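Phenol hydroxylase component phN (Pseudomonas stutzeri, PDB 3U52) probably serves as the diiron-carrying hydroxylase subunit of a bacterial multicomponent monooxygenase that adds oxygen to phenol. Local coordinates at residues Tyr340-Thr350 / Arg389-Gln397; His330-Thr338 / Pro405-Pro414. All coordinates share one frame; numbering follows the deposited sequence.

Contact 1 of 2, residues Tyr340-Thr350 / Arg389-Gln397. With XE (xenon), chain T; XE (xenon), chain R.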
loop_
_atom_site.group_PDB
_atom_site.type_symbol
_atom_site.label_atom_id
_atom_site.label_comp_id
_atom_site.label_asym_id
_atom_site.label_seq_id
_atom_site.Cartn_x
_atom_site.Cartn_y
_atom_site.Cartn_z
ATOM N N TYR A 340 -6.779 -24.015 29.796
ATOM C CA TYR A 340 -6.876 -23.227 31.055
ATOM C C TYR A 340 -5.996 -23.836 32.195
ATOM O O TYR A 340 -5.205 -23.130 32.825
ATOM C CB TYR A 340 -8.362 -23.129 31.485
ATOM C CG TYR A 340 -8.623 -22.318 32.710
ATOM C CD1 TYR A 340 -8.528 -22.891 33.980
ATOM C CD2 TYR A 340 -8.938 -20.986 32.611
ATOM C CE1 TYR A 340 -8.752 -22.141 35.140
ATOM C CE2 TYR A 340 -9.199 -20.224 33.774
ATOM C CZ TYR A 340 -9.078 -20.809 35.019
ATOM O OH TYR A 340 -9.319 -20.037 36.118
ATOM N N GLN A 341 -6.130 -25.146 32.451
ATOM C CA GLN A 341 -5.429 -25.790 33.583
ATOM C C GLN A 341 -3.974 -26.063 33.306
ATOM O O GLN A 341 -3.187 -26.286 34.226
ATOM C CB GLN A 341 -6.152 -27.083 33.976
ATOM C CG GLN A 341 -6.007 -28.223 32.964
ATOM C CD GLN A 341 -7.009 -29.313 33.214
ATOM O OE1 GLN A 341 -8.201 -29.159 32.935
ATOM N NE2 GLN A 341 -6.553 -30.402 33.788
ATOM N N TYR A 342 -3.589 -26.047 32.050
ATOM C CA TYR A 342 -2.213 -26.303 31.669
ATOM C C TYR A 342 -1.468 -25.056 31.129
ATOM O O TYR A 342 -0.313 -25.149 30.658
ATOM C CB TYR A 342 -2.194 -27.437 30.662
ATOM C CG TYR A 342 -2.397 -28.832 31.266
ATOM C CD1 TYR A 342 -3.189 -29.761 30.614
ATOM C CD2 TYR A 342 -1.725 -29.224 32.427
ATOM C CE1 TYR A 342 -3.366 -31.035 31.106
ATOM C CE2 TYR A 342 -1.905 -30.533 32.965
ATOM C CZ TYR A 342 -2.708 -31.420 32.274
ATOM O OH TYR A 342 -2.879 -32.706 32.666
ATOM N N CYS A 343 -2.078 -23.871 31.221
ATOM C CA CYS A 343 -1.391 -22.691 30.638
ATOM C C CYS A 343 -0.208 -22.149 31.409
ATOM O O CYS A 343 0.399 -21.173 30.961
ATOM C CB CYS A 343 -2.327 -21.515 30.270
ATOM S SG CYS A 343 -2.965 -20.655 31.678
ATOM N N GLN A 344 0.145 -22.757 32.531
ATOM C CA GLN A 344 1.476 -22.512 33.137
ATOM C C GLN A 344 2.590 -23.001 32.171
ATOM O O GLN A 344 3.772 -22.639 32.308
ATOM C CB GLN A 344 1.614 -23.122 34.569
ATOM C CG GLN A 344 1.898 -24.645 34.680
ATOM C CD GLN A 344 0.626 -25.466 34.672
ATOM O OE1 GLN A 344 0.543 -26.526 35.295
ATOM N NE2 GLN A 344 -0.374 -24.967 34.016
ATOM N N ALA A 345 2.199 -23.827 31.200
ATOM C CA ALA A 345 3.154 -24.457 30.305
ATOM C C ALA A 345 2.882 -24.197 28.828
ATOM O O ALA A 345 3.244 -25.018 27.993
ATOM C CB ALA A 345 3.186 -25.942 30.543
ATOM N N THR A 346 2.232 -23.080 28.520
ATOM C CA THR A 346 1.954 -22.641 27.135
ATOM C C THR A 346 2.474 -21.189 26.956
ATOM O O THR A 346 2.742 -20.490 27.924
ATOM C CB THR A 346 0.419 -22.647 26.810
ATOM O OG1 THR A 346 -0.231 -21.707 27.688
ATOM C CG2 THR A 346 -0.212 -24.053 27.037
ATOM N N ASN A 347 2.598 -20.751 25.703
ATOM C CA ASN A 347 3.125 -19.436 25.361
ATOM C C ASN A 347 1.986 -18.459 25.088
ATOM O O ASN A 347 2.188 -17.436 24.439
ATOM C CB ASN A 347 4.031 -19.553 24.110
ATOM C CG ASN A 347 3.270 -20.036 22.876
ATOM O OD1 ASN A 347 2.606 -21.081 22.898
ATOM N ND2 ASN A 347 3.396 -19.287 21.762
ATOM N N PHE A 348 0.778 -18.799 25.530
ATOM C CA PHE A 348 -0.375 -17.912 25.501
ATOM C C PHE A 348 -1.174 -17.994 26.803
ATOM O O PHE A 348 -1.068 -18.962 27.562
ATOM C CB PHE A 348 -1.278 -18.078 24.248
ATOM C CG PHE A 348 -1.947 -19.439 24.127
ATOM C CD1 PHE A 348 -3.131 -19.711 24.801
ATOM C CD2 PHE A 348 -1.356 -20.445 23.392
ATOM C CE1 PHE A 348 -3.758 -20.998 24.683
ATOM C CE2 PHE A 348 -1.937 -21.718 23.264
ATOM C CZ PHE A 348 -3.140 -22.007 23.904
ATOM N N HIS A 349 -1.962 -16.961 27.043
ATOM C CA HIS A 349 -2.837 -16.881 28.229
ATOM C C HIS A 349 -4.230 -17.469 28.030
ATOM O O HIS A 349 -4.713 -17.582 26.898
ATOM C CB HIS A 349 -3.033 -15.402 28.622
ATOM C CG HIS A 349 -1.744 -14.645 28.758
ATOM N ND1 HIS A 349 -0.748 -15.028 29.612
ATOM C CD2 HIS A 349 -1.294 -13.527 28.136
ATOM C CE1 HIS A 349 0.259 -14.176 29.535
ATOM N NE2 HIS A 349 -0.042 -13.257 28.635
ATOM N N THR A 350 -4.888 -17.843 29.130
ATOM C CA THR A 350 -6.293 -18.230 29.090
ATOM C C THR A 350 -6.963 -17.482 30.243
ATOM O O THR A 350 -6.294 -16.793 30.988
ATOM C CB THR A 350 -6.503 -19.761 29.306
ATOM O OG1 THR A 350 -6.079 -20.072 30.622
ATOM C CG2 THR A 350 -5.677 -20.668 28.265
ATOM N N ARG A 389 -6.511 -20.022 41.957
ATOM C CA ARG A 389 -6.711 -20.145 40.492
ATOM C C ARG A 389 -6.132 -21.512 40.100
ATOM O O ARG A 389 -4.944 -21.789 40.329
ATOM C CB ARG A 389 -6.001 -18.996 39.740
ATOM C CG ARG A 389 -6.460 -18.740 38.265
ATOM C CD ARG A 389 -5.978 -19.841 37.349
ATOM N NE ARG A 389 -5.950 -19.452 35.932
ATOM C CZ ARG A 389 -5.692 -20.288 34.924
ATOM N NH1 ARG A 389 -5.651 -19.832 33.677
ATOM N NH2 ARG A 389 -5.511 -21.581 35.165
ATOM N N PHE A 390 -6.990 -22.384 39.578
ATOM C CA PHE A 390 -6.611 -23.779 39.306
ATOM C C PHE A 390 -5.564 -23.917 38.172
ATOM O O PHE A 390 -5.806 -23.473 37.036
ATOM C CB PHE A 390 -7.886 -24.614 38.989
ATOM C CG PHE A 390 -7.604 -26.065 38.559
ATOM C CD1 PHE A 390 -6.972 -26.969 39.420
ATOM C CD2 PHE A 390 -8.044 -26.537 37.309
ATOM C CE1 PHE A 390 -6.721 -28.273 39.001
ATOM C CE2 PHE A 390 -7.825 -27.884 36.913
ATOM C CZ PHE A 390 -7.155 -28.723 37.750
ATOM N N TYR A 391 -4.412 -24.508 38.514
ATOM C CA TYR A 391 -3.482 -25.084 37.558
ATOM C C TYR A 391 -3.245 -26.551 37.857
ATOM O O TYR A 391 -3.111 -26.950 39.028
ATOM C CB TYR A 391 -2.139 -24.385 37.564
ATOM C CG TYR A 391 -2.189 -22.931 37.149
ATOM C CD1 TYR A 391 -2.351 -21.932 38.110
ATOM C CD2 TYR A 391 -2.058 -22.550 35.798
ATOM C CE1 TYR A 391 -2.366 -20.571 37.764
ATOM C CE2 TYR A 391 -2.090 -21.193 35.443
ATOM C CZ TYR A 391 -2.224 -20.227 36.426
ATOM O OH TYR A 391 -2.282 -18.900 36.093
ATOM N N ASN A 392 -3.249 -27.365 36.805
ATOM C CA ASN A 392 -3.053 -28.802 36.979
ATOM C C ASN A 392 -1.572 -29.123 36.813
ATOM O O ASN A 392 -1.031 -29.024 35.722
ATOM C CB ASN A 392 -3.918 -29.581 35.981
ATOM C CG ASN A 392 -3.824 -31.085 36.152
ATOM O OD1 ASN A 392 -2.979 -31.586 36.911
ATOM N ND2 ASN A 392 -4.632 -31.819 35.393
ATOM N N ASN A 393 -0.930 -29.506 37.918
ATOM C CA ASN A 393 0.508 -29.801 37.937
ATOM C C ASN A 393 0.910 -31.244 37.629
ATOM O O ASN A 393 2.089 -31.603 37.716
ATOM C CB ASN A 393 1.168 -29.253 39.210
ATOM C CG ASN A 393 1.285 -27.729 39.198
ATOM O OD1 ASN A 393 0.788 -27.064 40.092
ATOM N ND2 ASN A 393 1.959 -27.177 38.189
ATOM N N THR A 394 -0.031 -32.045 37.166
ATOM C CA THR A 394 0.308 -33.397 36.741
ATOM C C THR A 394 0.161 -33.522 35.241
ATOM O O THR A 394 -0.837 -33.096 34.689
ATOM C CB THR A 394 -0.603 -34.500 37.420
ATOM O OG1 THR A 394 -0.640 -34.324 38.853
ATOM C CG2 THR A 394 -0.094 -35.889 37.063
ATOM N N LEU A 395 1.156 -34.131 34.592
ATOM C CA LEU A 395 1.157 -34.315 33.145
ATOM C C LEU A 395 0.023 -35.283 32.673
ATOM O O LEU A 395 -0.290 -36.279 33.354
ATOM C CB LEU A 395 2.525 -34.847 32.666
ATOM C CG LEU A 395 3.762 -33.939 32.788
ATOM C CD1 LEU A 395 5.023 -34.702 32.406
ATOM C CD2 LEU A 395 3.622 -32.755 31.888
ATOM N N PRO A 396 -0.573 -35.001 31.503
ATOM C CA PRO A 396 -1.652 -35.859 30.965
ATOM C C PRO A 396 -1.210 -36.987 30.034
ATOM O O PRO A 396 -0.132 -36.942 29.446
ATOM C CB PRO A 396 -2.473 -34.862 30.180
ATOM C CG PRO A 396 -1.448 -33.968 29.577
ATOM C CD PRO A 396 -0.388 -33.800 30.657
ATOM N N GLN A 397 -2.068 -37.992 29.896
ATOM C CA GLN A 397 -1.955 -38.979 28.837
ATOM C C GLN A 397 -2.192 -38.286 27.492
ATOM O O GLN A 397 -3.119 -37.470 27.367
ATOM C CB GLN A 397 -3.035 -40.043 29.050
ATOM C CG GLN A 397 -2.971 -41.211 28.040
ATOM C CD GLN A 397 -4.080 -42.198 28.314
ATOM O OE1 GLN A 397 -5.244 -41.940 28.023
ATOM N NE2 GLN A 397 -3.728 -43.321 28.890
HETATM XE XE XE T . 2.031 -30.010 34.106
HETATM XE XE XE R . 0.954 -30.196 29.848
HETATM O O HOH W 1 -9.500 -21.208 38.506
HETATM O O HOH W 2 -5.155 -34.259 33.672
#
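R389 lays its guanidinium flat on the ring of Y340, the two planes 6° apart and CZ of R389 3.6 Å from the ring centroid, a parallel cation-pi stack. CG of R389 stands anti to the backbone N (chi1 -162°) and the chain bends at chi2, which carries the flat group between two tyrosines: the Y340 ring covers one face, and CE2 of Y391 lies over the other. At the guanidinium edge NH2 of R389 gives a nearly straight bond to O of Y340 (2.8 Å, 168°), arriving from above the carbonyl plane, and also binds O of F390 in its own segment. NH1 of R389 adds a weak bond to OG1 of T350 at 3.1 Å, and NE pairs with D485 in a salt bridge. With an alanine here, Y340 would probably lose its stacked cation, its carbonyl the NH2 donor, and D485 its charged mate.

Farther along, O of Q341 accepts from the backbone N of N392 (2.8 Å) and from NE2 of Q344 (3.1 Å), the first joining Q341 to the 389-397 loop, the second holding the Q344 amide within 340-350. Y342 slips its ring alongside N392, and its OH donates to O of T394 at 2.9 Å, the acceptor lying in the ring plane at the edge. CZ of Y342 rests 3.7 Å from CD of P396, while one xenon sits over a ring face; Q344, N392, N393 and L395 line the second xenon's pocket. The chemistry thus divides: a positive charge held by stacking, carbonyls and a carboxylate gives way to ring, proline, leucine and amide atoms where xenon binds, consistent with space a small apolar gas can enter.

Contact 2 of 2, residues His330-Thr338 / Pro405-Pro414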
loop_
_atom_site.group_PDB
_atom_site.type_symbol
_atom_site.label_atom_id
_atom_site.label_comp_id
_atom_site.label_asym_id
_atom_site.label_seq_id
_atom_site.Cartn_x
_atom_site.Cartn_y
_atom_site.Cartn_z
ATOM N N HIS A 330 -19.258 -29.820 21.671
ATOM C CA HIS A 330 -18.424 -30.090 22.879
ATOM C C HIS A 330 -16.990 -29.613 22.731
ATOM O O HIS A 330 -16.370 -29.142 23.689
ATOM C CB HIS A 330 -18.397 -31.603 23.132
ATOM C CG HIS A 330 -19.709 -32.156 23.623
ATOM N ND1 HIS A 330 -20.180 -31.931 24.900
ATOM C CD2 HIS A 330 -20.649 -32.902 23.003
ATOM C CE1 HIS A 330 -21.348 -32.530 25.048
ATOM N NE2 HIS A 330 -21.650 -33.132 23.914
ATOM N N LEU A 331 -16.478 -29.715 21.504
ATOM C CA LEU A 331 -15.031 -29.566 21.198
ATOM C C LEU A 331 -14.342 -28.325 21.784
ATOM O O LEU A 331 -13.328 -28.435 22.507
ATOM C CB LEU A 331 -14.846 -29.531 19.703
ATOM C CG LEU A 331 -13.629 -30.220 19.174
ATOM C CD1 LEU A 331 -13.632 -31.744 19.584
ATOM C CD2 LEU A 331 -13.738 -30.107 17.649
ATOM N N SER A 332 -14.878 -27.157 21.491
ATOM C CA SER A 332 -14.216 -25.916 21.925
ATOM C C SER A 332 -14.170 -25.778 23.442
ATOM O O SER A 332 -13.186 -25.305 24.007
ATOM C CB SER A 332 -14.878 -24.708 21.263
ATOM O OG SER A 332 -16.147 -24.450 21.828
ATOM N N HIS A 333 -15.220 -26.243 24.108
ATOM C CA HIS A 333 -15.323 -26.167 25.570
ATOM C C HIS A 333 -14.355 -27.165 26.277
ATOM O O HIS A 333 -13.689 -26.808 27.249
ATOM C CB HIS A 333 -16.781 -26.441 25.975
ATOM C CG HIS A 333 -17.793 -25.714 25.117
ATOM N ND1 HIS A 333 -17.855 -24.333 25.051
ATOM C CD2 HIS A 333 -18.728 -26.183 24.252
ATOM C CE1 HIS A 333 -18.806 -23.979 24.200
ATOM N NE2 HIS A 333 -19.357 -25.079 23.709
ATOM N N GLN A 334 -14.281 -28.405 25.780
ATOM C CA GLN A 334 -13.292 -29.387 26.269
ATOM C C GLN A 334 -11.846 -28.875 26.125
ATOM O O GLN A 334 -11.019 -28.970 27.060
ATOM C CB GLN A 334 -13.465 -30.724 25.518
ATOM C CG GLN A 334 -14.787 -31.421 25.823
ATOM C CD GLN A 334 -15.090 -32.600 24.891
ATOM O OE1 GLN A 334 -14.719 -32.614 23.714
ATOM N NE2 GLN A 334 -15.802 -33.599 25.435
ATOM N N LEU A 335 -11.527 -28.288 24.987
ATOM C CA LEU A 335 -10.181 -27.814 24.767
ATOM C C LEU A 335 -9.858 -26.566 25.602
ATOM O O LEU A 335 -8.748 -26.439 26.112
ATOM C CB LEU A 335 -9.968 -27.539 23.272
ATOM C CG LEU A 335 -9.592 -28.832 22.566
ATOM C CD1 LEU A 335 -10.166 -28.724 21.210
ATOM C CD2 LEU A 335 -8.073 -28.841 22.527
ATOM N N TRP A 336 -10.828 -25.651 25.774
ATOM C CA TRP A 336 -10.478 -24.393 26.452
ATOM C C TRP A 336 -10.163 -24.719 27.883
ATOM O O TRP A 336 -9.197 -24.245 28.491
ATOM C CB TRP A 336 -11.610 -23.378 26.385
ATOM C CG TRP A 336 -11.309 -22.046 27.063
ATOM C CD1 TRP A 336 -11.896 -21.543 28.217
ATOM C CD2 TRP A 336 -10.344 -21.074 26.656
ATOM N NE1 TRP A 336 -11.380 -20.293 28.499
ATOM C CE2 TRP A 336 -10.452 -19.972 27.543
ATOM C CE3 TRP A 336 -9.434 -20.996 25.581
ATOM C CZ2 TRP A 336 -9.673 -18.831 27.408
ATOM C CZ3 TRP A 336 -8.660 -19.860 25.457
ATOM C CH2 TRP A 336 -8.787 -18.794 26.365
ATOM N N THR A 337 -11.022 -25.538 28.449
ATOM C CA THR A 337 -10.811 -26.072 29.817
ATOM C C THR A 337 -9.443 -26.868 30.034
ATOM O O THR A 337 -8.746 -26.705 31.077
ATOM C CB THR A 337 -12.213 -26.689 30.188
ATOM O OG1 THR A 337 -12.927 -25.898 31.147
ATOM C CG2 THR A 337 -12.300 -28.078 30.316
ATOM N N THR A 338 -9.011 -27.618 29.034
ATOM C CA THR A 338 -7.685 -28.234 28.995
ATOM C C THR A 338 -6.573 -27.200 29.009
ATOM O O THR A 338 -5.637 -27.300 29.817
ATOM C CB THR A 338 -7.567 -29.100 27.732
ATOM O OG1 THR A 338 -8.552 -30.136 27.861
ATOM C CG2 THR A 338 -6.169 -29.707 27.558
ATOM N N PRO A 405 -3.818 -34.435 24.416
ATOM C CA PRO A 405 -4.196 -35.164 25.608
ATOM C C PRO A 405 -5.529 -35.882 25.377
ATOM O O PRO A 405 -6.359 -35.419 24.613
ATOM C CB PRO A 405 -4.417 -34.078 26.640
ATOM C CG PRO A 405 -3.623 -32.972 26.248
ATOM C CD PRO A 405 -3.464 -33.043 24.727
ATOM N N THR A 406 -5.755 -36.981 26.070
ATOM C CA THR A 406 -6.989 -37.747 25.864
ATOM C C THR A 406 -8.162 -37.117 26.636
ATOM O O THR A 406 -8.575 -37.601 27.672
ATOM C CB THR A 406 -6.760 -39.245 26.225
ATOM O OG1 THR A 406 -6.058 -39.317 27.462
ATOM C CG2 THR A 406 -5.836 -39.828 25.221
ATOM N N ILE A 407 -8.704 -36.032 26.103
ATOM C CA ILE A 407 -9.671 -35.191 26.839
ATOM C C ILE A 407 -11.097 -35.336 26.252
ATOM O O ILE A 407 -12.028 -34.729 26.762
ATOM C CB ILE A 407 -9.308 -33.681 26.679
ATOM C CG1 ILE A 407 -9.205 -33.327 25.191
ATOM C CG2 ILE A 407 -7.992 -33.368 27.294
ATOM C CD1 ILE A 407 -9.118 -31.827 24.893
ATOM N N PHE A 408 -11.232 -36.081 25.138
ATOM C CA PHE A 408 -12.466 -36.132 24.374
ATOM C C PHE A 408 -13.395 -37.200 24.915
ATOM O O PHE A 408 -12.941 -38.197 25.432
ATOM C CB PHE A 408 -12.139 -36.435 22.906
ATOM C CG PHE A 408 -11.235 -35.427 22.292
ATOM C CD1 PHE A 408 -9.931 -35.733 21.980
ATOM C CD2 PHE A 408 -11.701 -34.147 22.056
ATOM C CE1 PHE A 408 -9.061 -34.744 21.418
ATOM C CE2 PHE A 408 -10.868 -33.166 21.487
ATOM C CZ PHE A 408 -9.547 -33.477 21.183
ATOM N N THR A 409 -14.696 -37.016 24.722
ATOM C CA THR A 409 -15.719 -37.924 25.292
ATOM C C THR A 409 -16.541 -38.727 24.281
ATOM O O THR A 409 -16.585 -38.421 23.079
ATOM C CB THR A 409 -16.635 -37.139 26.238
ATOM O OG1 THR A 409 -17.194 -36.001 25.544
ATOM C CG2 THR A 409 -15.850 -36.632 27.431
ATOM N N GLU A 410 -17.184 -39.785 24.767
ATOM C CA GLU A 410 -17.926 -40.703 23.934
ATOM C C GLU A 410 -19.134 -39.938 23.362
ATOM O O GLU A 410 -19.709 -39.056 24.007
ATOM C CB GLU A 410 -18.416 -41.921 24.771
ATOM C CG GLU A 410 -17.336 -42.758 25.400
ATOM C CD GLU A 410 -16.722 -43.740 24.407
ATOM O OE1 GLU A 410 -17.080 -43.691 23.224
ATOM O OE2 GLU A 410 -15.908 -44.599 24.816
ATOM N N LYS A 411 -19.440 -40.276 22.124
ATOM C CA LYS A 411 -20.556 -39.771 21.365
ATOM C C LYS A 411 -21.829 -39.928 22.173
ATOM O O LYS A 411 -22.588 -38.983 22.249
ATOM C CB LYS A 411 -20.637 -40.590 20.090
ATOM C CG LYS A 411 -21.546 -40.079 19.014
ATOM C CD LYS A 411 -21.605 -41.151 17.929
ATOM C CE LYS A 411 -22.282 -40.617 16.660
ATOM N NZ LYS A 411 -23.631 -39.978 16.888
ATOM N N ASP A 412 -22.044 -41.102 22.767
ATOM C CA ASP A 412 -23.269 -41.389 23.556
ATOM C C ASP A 412 -23.231 -40.902 25.030
ATOM O O ASP A 412 -24.268 -40.907 25.733
ATOM C CB ASP A 412 -23.555 -42.905 23.526
ATOM C CG ASP A 412 -22.489 -43.744 24.310
ATOM O OD1 ASP A 412 -22.728 -44.958 24.612
ATOM O OD2 ASP A 412 -21.401 -43.203 24.613
ATOM N N ALA A 413 -22.051 -40.467 25.498
ATOM C CA ALA A 413 -21.847 -40.197 26.919
ATOM C C ALA A 413 -20.766 -39.136 27.167
ATOM O O ALA A 413 -19.615 -39.493 27.435
ATOM C CB ALA A 413 -21.464 -41.491 27.630
ATOM N N PRO A 414 -21.147 -37.845 27.147
ATOM C CA PRO A 414 -20.270 -36.652 27.111
ATOM C C PRO A 414 -19.404 -36.438 28.361
ATOM O O PRO A 414 -18.556 -35.563 28.380
ATOM C CB PRO A 414 -21.266 -35.481 26.970
ATOM C CG PRO A 414 -22.511 -36.089 26.467
ATOM C CD PRO A 414 -22.565 -37.452 27.131
HETATM O O HOH W 3 -15.301 -34.822 22.355
HETATM O O HOH W 4 -16.878 -33.174 28.226
#
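The first turns of helix 331-342 pack against the chain around the short, weakly bonded strand 409-410, between the two cysteine pairs of the zinc site (C399, C402 and C432, C436). Q334 reaches out from the helix: with CG anti to the carbonyl carbon (chi1 -66°), the extended chain carries the amide across to T409. There NE2 of Q334 makes a weak bond to OG1 of T409 (2.8 Å, 125°), and two waters flank the amide: one donates to OE1 of Q334 and accepts from N of T409, the other accepts from NE2 and donates to O of P414. OE1 of Q334 also lies near the plane of the F408 ring, 3.8 Å from its CD2.

Around this polar patch the contact is apolar. I407 CD1 meets CG of L335 at 3.8 Å, the side chains nearly at right angles, and CG2 of I407 comes within 3.3 Å of OG1 of T338. That hydroxyl donates to O of Q334, one turn back. L331 CD1 touches CE2 of F408 (3.6 Å), and the H330 ring meets CB of P414.

Helix 369-385 supplies Y373, which bonds ND1 of H330, and Y372, which touches P414; helix 254-283 packs on L335, while F408 pairs with S418 of strand 417-424 through the backbone.

How the contacts relate
Both contacts lie mainly among buried residues and draw on helix 331-342: contact 2 uses its first two turns, contact 1 the residues from Y340 onward, where the helix gives way to loop. Along the sequence contact 1 is nested inside the loop closed by contact 2, and their centres are about 16 Å apart. They touch directly, through a probable hydrogen bond between Q397 OE1 and T406 OG1 (2.8 Å) and through packing of P396 on P405. Contact 1 is the more polar and buries more surface, with a charged stack and xenon pockets; contact 2 mixes aliphatic packing with water bridges and a single weak direct bond. Another protein chain of the assembly packs against both.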